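Local coordinates for cellulosomal scaffoldin anchoring protein C (PDB 4UYP) that probably anchors cellulosomes to the bacterial cell surface, its third cohesin domain, the part in this model, binding the dockerin of the adaptor scaffoldin ScaB, at residues C[17-22]-C[96-101]. Residues are numbered along the deposited sequence; the frame is centred on the assembly and turned at random.
Sequences VSVPIT and INFKVS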
loop_
_atom_site.group_PDB
_atom_site.type_symbol
_atom_site.label_atom_id
_atom_site.label_comp_id
_atom_site.label_asym_id
_atom_site.label_seq_id
_atom_site.Cartn_x
_atom_site.Cartn_y
_atom_site.Cartn_z
ATOM N N VAL C 17 -11.068 -3.473 17.927
ATOM C CA VAL C 17 -10.889 -2.017 18.099
ATOM C C VAL C 17 -11.477 -1.296 16.882
ATOM O O VAL C 17 -11.675 -1.931 15.820
ATOM C CB VAL C 17 -9.424 -1.623 18.300
ATOM C CG1 VAL C 17 -8.858 -2.365 19.529
ATOM C CG2 VAL C 17 -8.537 -1.972 17.115
ATOM N N SER C 18 -11.787 -0.011 17.013
ATOM C CA SER C 18 -12.342 0.674 15.899
ATOM C C SER C 18 -11.468 1.896 15.537
ATOM O O SER C 18 -11.013 2.676 16.437
ATOM C CB SER C 18 -13.760 1.088 16.203
ATOM O OG SER C 18 -14.551 0.013 16.605
ATOM N N VAL C 19 -11.258 2.002 14.230
ATOM C CA VAL C 19 -10.414 3.041 13.656
ATOM C C VAL C 19 -11.333 3.908 12.756
ATOM O O VAL C 19 -11.643 3.495 11.639
ATOM C CB VAL C 19 -9.273 2.330 12.849
ATOM C CG1 VAL C 19 -8.478 3.354 12.016
ATOM C CG2 VAL C 19 -8.299 1.628 13.806
ATOM N N PRO C 20 -11.620 5.144 13.188
ATOM C CA PRO C 20 -12.452 6.073 12.353
ATOM C C PRO C 20 -11.598 6.760 11.294
ATOM O O PRO C 20 -10.466 7.122 11.535
ATOM C CB PRO C 20 -13.017 7.058 13.366
ATOM C CG PRO C 20 -11.944 7.158 14.430
ATOM C CD PRO C 20 -11.299 5.741 14.502
ATOM N N ILE C 21 -12.205 6.932 10.131
ATOM C CA ILE C 21 -11.607 7.691 9.054
ATOM C C ILE C 21 -12.441 8.985 8.930
ATOM O O ILE C 21 -13.648 8.948 8.613
ATOM C CB ILE C 21 -11.539 6.950 7.722
ATOM C CG1 ILE C 21 -10.730 5.624 7.798
ATOM C CG2 ILE C 21 -11.024 7.899 6.616
ATOM C CD1 ILE C 21 -11.095 4.576 6.792
ATOM N N THR C 22 -11.780 10.123 9.198
ATOM C CA THR C 22 -12.448 11.430 9.321
ATOM C C THR C 22 -11.980 12.306 8.174
ATOM O O THR C 22 -10.797 12.309 7.812
ATOM C CB THR C 22 -12.140 12.168 10.661
ATOM O OG1 THR C 22 -12.430 11.300 11.764
ATOM C CG2 THR C 22 -12.884 13.560 10.792
ATOM N N ILE C 96 -13.257 1.420 10.515
ATOM C CA ILE C 96 -12.809 0.023 10.273
ATOM C C ILE C 96 -12.741 -0.686 11.638
ATOM O O ILE C 96 -12.070 -0.119 12.551
ATOM C CB ILE C 96 -11.462 -0.054 9.609
ATOM C CG1 ILE C 96 -11.528 0.691 8.264
ATOM C CG2 ILE C 96 -11.055 -1.522 9.357
ATOM C CD1 ILE C 96 -10.133 0.909 7.720
ATOM N N ASN C 97 -13.467 -1.779 11.837
ATOM C CA ASN C 97 -13.316 -2.566 13.069
ATOM C C ASN C 97 -12.316 -3.658 12.880
ATOM O O ASN C 97 -12.547 -4.535 12.040
ATOM C CB ASN C 97 -14.688 -3.092 13.416
ATOM C CG ASN C 97 -15.726 -1.957 13.508
ATOM O OD1 ASN C 97 -15.525 -1.023 14.289
ATOM N ND2 ASN C 97 -16.801 -2.076 12.751
ATOM N N PHE C 98 -11.204 -3.539 13.585
ATOM C CA PHE C 98 -10.078 -4.474 13.407
ATOM C C PHE C 98 -9.994 -5.476 14.575
ATOM O O PHE C 98 -10.111 -5.076 15.753
ATOM C CB PHE C 98 -8.748 -3.735 13.474
ATOM C CG PHE C 98 -8.361 -2.985 12.209
ATOM C CD1 PHE C 98 -7.894 -3.706 11.125
ATOM C CD2 PHE C 98 -8.490 -1.636 12.100
ATOM C CE1 PHE C 98 -7.448 -3.059 9.962
ATOM C CE2 PHE C 98 -8.024 -0.961 10.900
ATOM C CZ PHE C 98 -7.521 -1.689 9.884
ATOM N N LYS C 99 -9.905 -6.741 14.253
ATOM C CA LYS C 99 -9.551 -7.768 15.263
ATOM C C LYS C 99 -8.039 -7.787 15.482
ATOM O O LYS C 99 -7.272 -8.008 14.558
ATOM C CB LYS C 99 -10.047 -9.169 14.689
ATOM C CG LYS C 99 -9.437 -10.366 15.410
ATOM C CD LYS C 99 -10.019 -10.428 16.761
ATOM C CE LYS C 99 -9.621 -11.790 17.440
ATOM N NZ LYS C 99 -8.220 -12.050 17.420
ATOM N N VAL C 100 -7.642 -7.519 16.745
ATOM C CA VAL C 100 -6.253 -7.618 17.167
ATOM C C VAL C 100 -5.927 -9.131 17.383
ATOM O O VAL C 100 -6.649 -9.789 18.149
ATOM C CB VAL C 100 -6.029 -6.845 18.471
ATOM C CG1 VAL C 100 -4.570 -6.979 18.893
ATOM C CG2 VAL C 100 -6.394 -5.359 18.242
ATOM N N SER C 101 -4.818 -9.530 16.769
ATOM C CA SER C 101 -4.440 -10.958 16.922
ATOM C C SER C 101 -4.431 -11.424 18.398
ATOM O O SER C 101 -3.993 -10.662 19.285
ATOM C CB SER C 101 -3.143 -11.106 16.322
ATOM O OG SER C 101 -2.648 -12.452 16.568
#
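V17 and F98 exchange two backbone hydrogen bonds, V17 N to F98 O at 2.9 Å and F98 N to V17 O at 2.8 Å, and V19 and I96 repeat the exchange. Strands 17-22 and 96-100 thus run antiparallel, with V17–F98 and V19–I96 as hydrogen-bonded pairs around the non-hydrogen-bonded pair S18–N97.

On the face carrying S18 and N97 the link is polar. In the conformer described, one of two for S18, the hydroxyl OG donates to N97 OD1 over 2.7 Å, in the plane of the amide carbonyl. With OG of that conformer beside the backbone N of S18 (chi1 -54°) and CG likewise placed in N97, the two groups meet across the strands. The other half of the amide, ND2, bonds to S49 and D51 of strand 45-52, which fixes the rotation of the amide.

The opposite face is apolar and buried. V19 CG2 lies at the edge of the F98 ring, 3.7 Å from CD2, while I96 CG2 of the same strand as F98 covers one ring face near its rim. V17 CG1 packs on V100 CG2 at 4.1 Å, and in one of its two conformers I21 brings CD1 to 3.9 Å from I96 CD1. F40 adds an edge-to-face ring contact with F98, I139 touches V17, V19 and F98, and V19 also packs on I6 of strand 3-11.

Alternating side chains, with one face turned into a hydrophobic interior, are usual for β-sandwich strands; here they join neighbouring strands 16-24 and 91-100 in the jelly-roll β-sandwich of a type I cohesin.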